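Local structure of spore coat polysaccharide biosynthesis protein SpsE (Bacillus subtilis, 1VLI) at residues D26-E34 with L269-E280; P135-I145 with L157-A168. The protein probably acts as an N-acylneuraminate-9-phosphate synthase of the NeuB family, working in the pathway that builds the spore coat polysaccharide. One frame throughout, in Å; residues are numbered along the deposited sequence.

Both contacts belong to the NeuB-type TIM barrel, whose eight parallel strands they reach at different places. Contact 1 lays helix 266-285 against the outer side of strand 30-36, joining late and early parts of the barrel across 234 intervening residues. Contact 2, nested inside that loop, pairs the neighbouring strands 138-140 and 161-164, with a single helix between them in the chain. Their centres lie about 20 Å apart and their nearest atoms about 5 Å apart, without touching. The zinc ion, bound by H226 and H248, is nearer contact 2: about 8 Å from the side chain of S164, against about 11 Å from that of A33 in contact 1.

Contact 1 (D26-E34 with L269-E280); sequences DAPVFIIAE and LKEMVDGIRKTE
From P28-E280 at one end to A33-L269 at the other, strand 30-34 and helix 269-280 run nearly antiparallel (169°), their axes 10.7 Å apart at closest approach. This is a strand-to-helix layer of the TIM barrel: helix 266-285, which follows strand 244-248, packs on the outside of strand 30-36. I31 lies at the middle of the apolar part. Its CG2 meets the selenomethionine methyl CE of M272 at 3.6 Å, the two side chains lying alongside and pointing opposite ways, while its CD1 touches the branches of V273 and I276. The same CD1 sits over one face of the R277 guanidinium, toward its rim and 3.5 Å from NH2. Nearer the start of the helix, A33 CB rests on L269 CD2 (4.0 Å). Just before the strand the backbone of V29 is held on both its polar atoms. E280 OE2 takes its N-H at 2.6 Å in a nearly straight bond (170°), on the syn side but out of the carboxylate plane. R277 turns sharply at chi2 (-73°) and grips V29 O end-on with NH1 (3.0 Å) and NH2 (3.1 Å), the oxygen lying in the guanidinium plane. NH1 also bridges to E280 OE1 at 2.8 Å. D59 OD2 takes both R277 NH2, in a salt bridge, and the N-H of I31. Together these bonds probably fix the guanidinium's rotation, and its place between two carboxylates would probably stabilise its positive charge.

Contact 2 (P135-I145 with L157-A168); sequences PSAFKIASYEI and LNRPMIFSTAGA
Main-chain hydrogen bonds join F138 to P160 and I162, then I140 to I162 and S164, in the alternating pattern of parallel strands; F138 N to P160 O is 3.0 Å, and the last, S164 N to I140 O, is the longest at 3.3 Å. CA-H...O contacts from A137, M161 and K139 reinforce the pairing. Among polar side chains, K139 bends at chi2 (85°) and chi4, crosses I162 with CD against CG2 (3.8 Å), and delivers NZ to S164 OG at 2.7 Å. NZ also reaches I140 O, which therefore holds two donors, arriving from opposite faces of its carbonyl plane. The two strands and helix 148-155 between them form a right-handed beta-alpha-beta unit of the barrel; F138, I140 and M161 turn to that helix. Beyond the strands S142 OG accepts the N-H of A166 (2.9 Å), and a water donates to both A141 O and S164 O. Apolar packing runs along the pair. At one end F138 CZ meets L157 CD1 (3.6 Å), their side chains at about a right angle, while R159 CB approaches CE2 obliquely. I140 CB packs on F163 CB, and at the other end I145 CD1 lies 3.9 Å from A168 CB and also touches F163 CE1 and T165 CG2.

Contact 1 (D26-E34 with L269-E280)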
loop_
_atom_site.group_PDB
_atom_site.type_symbol
_atom_site.label_atom_id
_atom_site.label_comp_id
_atom_site.label_asym_id
_atom_site.label_seq_id
_atom_site.Cartn_x
_atom_site.Cartn_y
_atom_site.Cartn_z
ATOM N N ASP A 26 14.810 4.344 -17.414
ATOM C CA ASP A 26 16.206 3.866 -17.638
ATOM C C ASP A 26 16.865 3.185 -16.450
ATOM O O ASP A 26 17.934 2.589 -16.585
ATOM C CB ASP A 26 17.139 4.965 -18.176
ATOM C CG ASP A 26 16.632 5.597 -19.469
ATOM O OD1 ASP A 26 15.772 5.001 -20.165
ATOM O OD2 ASP A 26 17.038 6.710 -19.864
ATOM N N ALA A 27 16.227 3.276 -15.291
ATOM C CA ALA A 27 16.669 2.578 -14.103
ATOM C C ALA A 27 16.242 1.103 -14.143
ATOM O O ALA A 27 15.216 0.777 -14.761
ATOM C CB ALA A 27 16.081 3.262 -12.867
ATOM N N PRO A 28 16.986 0.229 -13.449
ATOM C CA PRO A 28 16.574 -1.176 -13.273
ATOM C C PRO A 28 15.226 -1.267 -12.539
ATOM O O PRO A 28 14.911 -0.384 -11.737
ATOM C CB PRO A 28 17.672 -1.754 -12.362
ATOM C CG PRO A 28 18.820 -0.828 -12.501
ATOM C CD PRO A 28 18.259 0.528 -12.749
ATOM N N VAL A 29 14.434 -2.310 -12.811
ATOM C CA VAL A 29 13.202 -2.547 -12.062
ATOM C C VAL A 29 13.524 -2.636 -10.569
ATOM O O VAL A 29 14.498 -3.273 -10.184
ATOM C CB VAL A 29 12.443 -3.803 -12.574
ATOM C CG1 VAL A 29 11.155 -4.060 -11.736
ATOM C CG2 VAL A 29 12.040 -3.603 -14.053
ATOM N N PHE A 30 12.725 -1.964 -9.742
ATOM C CA PHE A 30 12.928 -1.956 -8.286
ATOM C C PHE A 30 12.075 -3.070 -7.679
ATOM O O PHE A 30 10.815 -3.043 -7.775
ATOM C CB PHE A 30 12.551 -0.588 -7.708
ATOM C CG PHE A 30 12.926 -0.412 -6.261
ATOM C CD1 PHE A 30 14.201 0.001 -5.890
ATOM C CD2 PHE A 30 11.982 -0.642 -5.269
ATOM C CE1 PHE A 30 14.545 0.145 -4.512
ATOM C CE2 PHE A 30 12.280 -0.484 -3.939
ATOM C CZ PHE A 30 13.593 -0.098 -3.546
ATOM N N ILE A 31 12.762 -4.051 -7.078
ATOM C CA ILE A 31 12.105 -5.272 -6.571
ATOM C C ILE A 31 11.934 -5.286 -5.077
ATOM O O ILE A 31 12.922 -5.198 -4.306
ATOM C CB ILE A 31 12.830 -6.570 -7.036
ATOM C CG1 ILE A 31 13.042 -6.564 -8.532
ATOM C CG2 ILE A 31 12.044 -7.814 -6.602
ATOM C CD1 ILE A 31 13.962 -7.625 -9.048
ATOM N N ILE A 32 10.673 -5.419 -4.667
ATOM C CA ILE A 32 10.295 -5.408 -3.248
ATOM C C ILE A 32 9.881 -6.811 -2.825
ATOM O O ILE A 32 8.862 -7.336 -3.299
ATOM C CB ILE A 32 9.161 -4.458 -3.045
ATOM C CG1 ILE A 32 9.502 -3.075 -3.604
ATOM C CG2 ILE A 32 8.754 -4.322 -1.594
ATOM C CD1 ILE A 32 8.230 -2.165 -3.765
ATOM N N ALA A 33 10.686 -7.437 -1.955
ATOM C CA ALA A 33 10.257 -8.697 -1.365
ATOM C C ALA A 33 9.403 -8.409 -0.137
ATOM O O ALA A 33 9.851 -7.736 0.792
ATOM C CB ALA A 33 11.430 -9.545 -1.027
ATOM N N GLU A 34 8.175 -8.915 -0.138
ATOM C CA GLU A 34 7.176 -8.579 0.871
ATOM C C GLU A 34 7.077 -9.731 1.896
ATOM O O GLU A 34 6.518 -10.810 1.623
ATOM C CB GLU A 34 5.853 -8.169 0.156
ATOM C CG GLU A 34 4.501 -8.518 0.774
ATOM C CD GLU A 34 4.056 -7.570 1.870
ATOM O OE1 GLU A 34 4.871 -7.205 2.755
ATOM O OE2 GLU A 34 2.860 -7.215 1.856
ATOM N N LEU A 269 11.940 -17.029 -5.104
ATOM C CA LEU A 269 12.184 -15.577 -5.077
ATOM C C LEU A 269 13.357 -15.220 -5.974
ATOM O O LEU A 269 13.206 -14.359 -6.850
ATOM C CB LEU A 269 12.408 -15.036 -3.645
ATOM C CG LEU A 269 12.456 -13.499 -3.472
ATOM C CD1 LEU A 269 11.107 -12.794 -3.759
ATOM C CD2 LEU A 269 12.961 -13.076 -2.094
ATOM N N LYS A 270 14.500 -15.891 -5.764
ATOM C CA LYS A 270 15.692 -15.790 -6.637
ATOM C C LYS A 270 15.347 -16.040 -8.114
ATOM O O LYS A 270 15.845 -15.353 -9.010
ATOM C CB LYS A 270 16.775 -16.772 -6.173
ATOM C CG LYS A 270 18.161 -16.602 -6.820
ATOM N N GLU A 271 14.481 -17.023 -8.344
ATOM C CA GLU A 271 14.012 -17.388 -9.666
ATOM C C GLU A 271 13.248 -16.223 -10.324
ATOM O O GLU A 271 13.529 -15.881 -11.477
ATOM C CB GLU A 271 13.146 -18.638 -9.541
ATOM C CG GLU A 271 12.559 -19.184 -10.825
ATOM C CD GLU A 271 11.708 -20.422 -10.584
ATOM O OE1 GLU A 271 11.973 -21.147 -9.589
ATOM O OE2 GLU A 271 10.778 -20.678 -11.398
HETATM N N MSE A 272 12.308 -15.616 -9.585
HETATM C CA MSE A 272 11.594 -14.421 -10.044
HETATM C C MSE A 272 12.542 -13.302 -10.436
HETATM O O MSE A 272 12.422 -12.742 -11.528
HETATM C CB MSE A 272 10.631 -13.887 -8.999
HETATM C CG MSE A 272 9.741 -12.760 -9.572
HETATM SE SE MSE A 272 8.730 -11.821 -8.216
HETATM C CE MSE A 272 10.313 -10.882 -7.151
ATOM N N VAL A 273 13.462 -12.971 -9.530
ATOM C CA VAL A 273 14.477 -11.929 -9.743
ATOM C C VAL A 273 15.285 -12.185 -11.016
ATOM O O VAL A 273 15.457 -11.275 -11.836
ATOM C CB VAL A 273 15.414 -11.761 -8.496
ATOM C CG1 VAL A 273 16.534 -10.765 -8.781
ATOM C CG2 VAL A 273 14.592 -11.308 -7.241
ATOM N N ASP A 274 15.759 -13.419 -11.190
ATOM C CA ASP A 274 16.484 -13.795 -12.385
ATOM C C ASP A 274 15.576 -13.672 -13.633
ATOM O O ASP A 274 16.002 -13.182 -14.682
ATOM C CB ASP A 274 17.059 -15.215 -12.251
ATOM C CG ASP A 274 18.145 -15.341 -11.146
ATOM O OD1 ASP A 274 18.654 -14.312 -10.637
ATOM O OD2 ASP A 274 18.557 -16.459 -10.729
ATOM N N GLY A 275 14.332 -14.119 -13.523
ATOM C CA GLY A 275 13.352 -13.867 -14.582
ATOM C C GLY A 275 13.263 -12.392 -14.982
ATOM O O GLY A 275 13.426 -12.050 -16.164
ATOM N N ILE A 276 13.019 -11.523 -13.994
ATOM C CA ILE A 276 12.900 -10.071 -14.217
ATOM C C ILE A 276 14.152 -9.497 -14.878
ATOM O O ILE A 276 14.048 -8.705 -15.818
ATOM C CB ILE A 276 12.608 -9.316 -12.884
ATOM C CG1 ILE A 276 11.145 -9.460 -12.494
ATOM C CG2 ILE A 276 12.924 -7.827 -13.005
ATOM C CD1 ILE A 276 10.926 -9.484 -10.994
ATOM N N ARG A 277 15.319 -9.898 -14.389
ATOM C CA ARG A 277 16.558 -9.279 -14.795
ATOM C C ARG A 277 16.939 -9.698 -16.198
ATOM O O ARG A 277 17.573 -8.937 -16.925
ATOM C CB ARG A 277 17.668 -9.629 -13.798
ATOM C CG ARG A 277 17.487 -8.964 -12.422
ATOM C CD ARG A 277 17.765 -7.465 -12.401
ATOM N NE ARG A 277 17.570 -6.897 -11.062
ATOM C CZ ARG A 277 16.731 -5.907 -10.767
ATOM N NH1 ARG A 277 15.988 -5.331 -11.718
ATOM N NH2 ARG A 277 16.634 -5.480 -9.522
ATOM N N LYS A 278 16.549 -10.917 -16.566
ATOM C CA LYS A 278 16.784 -11.451 -17.898
ATOM C C LYS A 278 15.870 -10.740 -18.874
ATOM O O LYS A 278 16.315 -10.327 -19.954
ATOM C CB LYS A 278 16.526 -12.963 -17.917
ATOM C CG LYS A 278 16.462 -13.607 -19.315
ATOM C CD LYS A 278 15.991 -15.048 -19.167
ATOM C CE LYS A 278 16.721 -15.937 -20.129
ATOM N NZ LYS A 278 18.071 -16.212 -19.537
ATOM N N THR A 279 14.599 -10.609 -18.491
ATOM C CA THR A 279 13.605 -9.932 -19.291
ATOM C C THR A 279 14.069 -8.513 -19.559
ATOM O O THR A 279 13.829 -7.989 -20.648
ATOM C CB THR A 279 12.272 -9.906 -18.544
ATOM O OG1 THR A 279 11.818 -11.251 -18.365
ATOM C CG2 THR A 279 11.159 -9.240 -19.374
ATOM N N GLU A 280 14.756 -7.896 -18.586
ATOM C CA GLU A 280 15.176 -6.492 -18.739
ATOM C C GLU A 280 16.250 -6.368 -19.795
ATOM O O GLU A 280 16.207 -5.450 -20.622
ATOM C CB GLU A 280 15.702 -5.909 -17.432
ATOM C CG GLU A 280 14.649 -5.327 -16.491
ATOM C CD GLU A 280 15.240 -4.977 -15.130
ATOM O OE1 GLU A 280 15.653 -5.895 -14.394
ATOM O OE2 GLU A 280 15.289 -3.777 -14.786
#

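Contact 2 (P135-I145 with L157-A168)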
loop_
_atom_site.group_PDB
_atom_site.type_symbol
_atom_site.label_atom_id
_atom_site.label_comp_id
_atom_site.label_asym_id
_atom_site.label_seq_id
_atom_site.Cartn_x
_atom_site.Cartn_y
_atom_site.Cartn_z
ATOM N N PRO A 135 12.705 6.726 7.049
ATOM C CA PRO A 135 12.352 5.744 6.015
ATOM C C PRO A 135 12.855 6.174 4.613
ATOM O O PRO A 135 13.094 7.371 4.411
ATOM C CB PRO A 135 10.809 5.705 6.084
ATOM C CG PRO A 135 10.425 7.002 6.574
ATOM C CD PRO A 135 11.520 7.415 7.578
ATOM N N SER A 136 13.048 5.231 3.685
ATOM C CA SER A 136 13.406 5.564 2.287
ATOM C C SER A 136 12.179 5.857 1.399
ATOM O O SER A 136 12.306 6.381 0.293
ATOM C CB SER A 136 14.223 4.434 1.644
ATOM O OG SER A 136 15.374 4.091 2.427
ATOM N N ALA A 137 10.993 5.524 1.889
ATOM C CA ALA A 137 9.764 5.683 1.117
ATOM C C ALA A 137 8.679 5.277 2.049
ATOM O O ALA A 137 8.938 4.556 3.041
ATOM C CB ALA A 137 9.748 4.793 -0.124
ATOM N N PHE A 138 7.487 5.790 1.754
ATOM C CA PHE A 138 6.275 5.442 2.454
ATOM C C PHE A 138 5.437 4.649 1.463
ATOM O O PHE A 138 5.330 5.015 0.306
ATOM C CB PHE A 138 5.530 6.698 2.884
ATOM C CG PHE A 138 6.217 7.475 3.972
ATOM C CD1 PHE A 138 6.084 7.101 5.316
ATOM C CD2 PHE A 138 6.982 8.600 3.664
ATOM C CE1 PHE A 138 6.718 7.835 6.342
ATOM C CE2 PHE A 138 7.622 9.345 4.689
ATOM C CZ PHE A 138 7.502 8.953 6.026
ATOM N N LYS A 139 4.903 3.532 1.938
ATOM C CA LYS A 139 4.068 2.654 1.186
ATOM C C LYS A 139 2.641 2.849 1.730
ATOM O O LYS A 139 2.441 2.961 2.915
ATOM C CB LYS A 139 4.585 1.202 1.271
ATOM C CG LYS A 139 3.637 0.155 0.611
ATOM C CD LYS A 139 3.856 0.014 -0.896
ATOM C CE LYS A 139 2.792 -0.857 -1.565
ATOM N NZ LYS A 139 1.464 -0.156 -1.714
ATOM N N ILE A 140 1.663 2.965 0.844
ATOM C CA ILE A 140 0.264 3.150 1.235
ATOM C C ILE A 140 -0.516 1.983 0.611
ATOM O O ILE A 140 -0.315 1.682 -0.542
ATOM C CB ILE A 140 -0.267 4.485 0.680
ATOM C CG1 ILE A 140 0.630 5.683 1.078
ATOM C CG2 ILE A 140 -1.769 4.664 1.013
ATOM C CD1 ILE A 140 0.529 6.113 2.500
ATOM N N ALA A 141 -1.353 1.315 1.396
ATOM C CA ALA A 141 -2.159 0.196 0.929
ATOM C C ALA A 141 -3.329 0.709 0.070
ATOM O O ALA A 141 -3.706 1.905 0.144
ATOM C CB ALA A 141 -2.733 -0.594 2.159
ATOM N N SER A 142 -3.943 -0.222 -0.662
ATOM C CA SER A 142 -5.053 0.091 -1.559
ATOM C C SER A 142 -6.221 0.773 -0.858
ATOM O O SER A 142 -6.782 1.731 -1.397
ATOM C CB SER A 142 -5.553 -1.173 -2.273
ATOM O OG SER A 142 -4.539 -1.726 -3.100
ATOM N N TYR A 143 -6.583 0.299 0.338
ATOM C CA TYR A 143 -7.805 0.791 1.011
ATOM C C TYR A 143 -7.655 2.194 1.593
ATOM O O TYR A 143 -8.652 2.850 1.886
ATOM C CB TYR A 143 -8.326 -0.201 2.058
ATOM C CG TYR A 143 -8.648 -1.553 1.474
ATOM C CD1 TYR A 143 -9.273 -1.661 0.218
ATOM C CD2 TYR A 143 -8.320 -2.730 2.155
ATOM C CE1 TYR A 143 -9.570 -2.905 -0.351
ATOM C CE2 TYR A 143 -8.617 -3.993 1.595
ATOM C CZ TYR A 143 -9.248 -4.065 0.343
ATOM O OH TYR A 143 -9.553 -5.281 -0.224
ATOM N N GLU A 144 -6.413 2.653 1.715
ATOM C CA GLU A 144 -6.120 4.042 2.038
ATOM C C GLU A 144 -5.904 4.927 0.814
ATOM O O GLU A 144 -5.398 6.047 0.945
ATOM C CB GLU A 144 -4.882 4.132 2.940
ATOM C CG GLU A 144 -5.143 3.801 4.404
ATOM C CD GLU A 144 -5.515 2.352 4.633
ATOM O OE1 GLU A 144 -4.760 1.483 4.165
ATOM O OE2 GLU A 144 -6.545 2.079 5.295
ATOM N N ILE A 145 -6.260 4.457 -0.380
ATOM C CA ILE A 145 -6.097 5.305 -1.562
ATOM C C ILE A 145 -6.870 6.627 -1.456
ATOM O O ILE A 145 -6.521 7.611 -2.108
ATOM C CB ILE A 145 -6.465 4.568 -2.859
ATOM C CG1 ILE A 145 -5.911 5.324 -4.048
ATOM C CG2 ILE A 145 -8.026 4.329 -3.004
ATOM C CD1 ILE A 145 -5.936 4.479 -5.333
ATOM N N LEU A 157 6.391 15.196 4.119
ATOM C CA LEU A 157 7.627 14.710 4.691
ATOM C C LEU A 157 8.711 14.600 3.630
ATOM O O LEU A 157 9.872 14.332 3.938
ATOM C CB LEU A 157 7.384 13.362 5.369
ATOM C CG LEU A 157 6.385 13.449 6.515
ATOM C CD1 LEU A 157 5.961 12.058 6.997
ATOM C CD2 LEU A 157 6.984 14.320 7.653
ATOM N N ASN A 158 8.316 14.796 2.380
ATOM C CA ASN A 158 9.219 14.820 1.229
ATOM C C ASN A 158 10.025 13.572 0.867
ATOM O O ASN A 158 11.080 13.637 0.252
ATOM C CB ASN A 158 10.054 16.098 1.171
ATOM C CG ASN A 158 9.584 17.024 0.036
ATOM O OD1 ASN A 158 8.947 18.050 0.314
ATOM N ND2 ASN A 158 9.839 16.630 -1.256
ATOM N N ARG A 159 9.475 12.425 1.198
ATOM C CA ARG A 159 10.050 11.184 0.776
ATOM C C ARG A 159 9.208 10.569 -0.335
ATOM O O ARG A 159 8.038 10.958 -0.554
ATOM C CB ARG A 159 10.169 10.261 1.981
ATOM C CG ARG A 159 11.351 10.630 2.875
ATOM C CD ARG A 159 12.715 10.417 2.161
ATOM N NE ARG A 159 13.829 11.100 2.825
ATOM C CZ ARG A 159 14.155 12.382 2.639
ATOM N NH1 ARG A 159 13.455 13.152 1.799
ATOM N NH2 ARG A 159 15.185 12.898 3.301
ATOM N N PRO A 160 9.808 9.644 -1.072
ATOM C CA PRO A 160 9.071 8.906 -2.072
ATOM C C PRO A 160 7.788 8.272 -1.522
ATOM O O PRO A 160 7.701 7.893 -0.350
ATOM C CB PRO A 160 10.075 7.843 -2.507
ATOM C CG PRO A 160 11.372 8.533 -2.348
ATOM C CD PRO A 160 11.237 9.271 -1.058
HETATM N N MSE A 161 6.796 8.149 -2.396
HETATM C CA MSE A 161 5.535 7.571 -2.006
HETATM C C MSE A 161 5.093 6.538 -2.984
HETATM O O MSE A 161 5.161 6.766 -4.201
HETATM C CB MSE A 161 4.556 8.667 -1.862
HETATM C CG MSE A 161 4.806 9.314 -0.527
HETATM SE SE MSE A 161 3.616 10.601 -0.004
HETATM C CE MSE A 161 1.914 9.573 0.169
ATOM N N ILE A 162 4.740 5.367 -2.467
ATOM C CA ILE A 162 4.276 4.268 -3.318
ATOM C C ILE A 162 2.861 3.967 -2.928
ATOM O O ILE A 162 2.620 3.637 -1.756
ATOM C CB ILE A 162 5.114 3.012 -3.091
ATOM C CG1 ILE A 162 6.603 3.323 -3.229
ATOM C CG2 ILE A 162 4.698 1.902 -4.063
ATOM C CD1 ILE A 162 7.487 2.198 -2.735
ATOM N N PHE A 163 1.914 4.104 -3.858
ATOM C CA PHE A 163 0.539 3.772 -3.479
ATOM C C PHE A 163 -0.095 2.705 -4.360
ATOM O O PHE A 163 0.209 2.598 -5.538
ATOM C CB PHE A 163 -0.330 5.004 -3.224
ATOM C CG PHE A 163 -0.742 5.754 -4.460
ATOM C CD1 PHE A 163 -1.883 5.359 -5.207
ATOM C CD2 PHE A 163 -0.048 6.895 -4.852
ATOM C CE1 PHE A 163 -2.299 6.084 -6.289
ATOM C CE2 PHE A 163 -0.456 7.624 -5.977
ATOM C CZ PHE A 163 -1.594 7.229 -6.686
ATOM N N SER A 164 -0.921 1.868 -3.747
ATOM C CA SER A 164 -1.481 0.742 -4.422
ATOM C C SER A 164 -2.900 1.064 -4.878
ATOM O O SER A 164 -3.527 1.995 -4.381
ATOM C CB SER A 164 -1.433 -0.449 -3.490
ATOM O OG SER A 164 -0.190 -1.128 -3.649
ATOM N N THR A 165 -3.413 0.308 -5.824
ATOM C CA THR A 165 -4.689 0.679 -6.432
ATOM C C THR A 165 -5.701 -0.455 -6.605
ATOM O O THR A 165 -6.496 -0.423 -7.564
ATOM C CB THR A 165 -4.431 1.320 -7.808
ATOM O OG1 THR A 165 -3.821 0.355 -8.669
ATOM C CG2 THR A 165 -3.395 2.465 -7.722
ATOM N N ALA A 166 -5.700 -1.449 -5.713
ATOM C CA ALA A 166 -6.659 -2.550 -5.852
ATOM C C ALA A 166 -8.071 -2.015 -5.790
ATOM O O ALA A 166 -8.416 -1.238 -4.881
ATOM C CB ALA A 166 -6.470 -3.603 -4.793
ATOM N N GLY A 167 -8.885 -2.417 -6.762
ATOM C CA GLY A 167 -10.308 -2.037 -6.787
ATOM C C GLY A 167 -10.634 -0.577 -7.096
ATOM O O GLY A 167 -11.784 -0.161 -6.941
ATOM N N ALA A 168 -9.631 0.184 -7.551
ATOM C CA ALA A 168 -9.753 1.623 -7.756
ATOM C C ALA A 168 -10.193 1.865 -9.177
ATOM O O ALA A 168 -9.969 1.032 -10.046
ATOM C CB ALA A 168 -8.425 2.322 -7.500
HETATM O O HOH W 1 -3.154 3.656 -1.968
#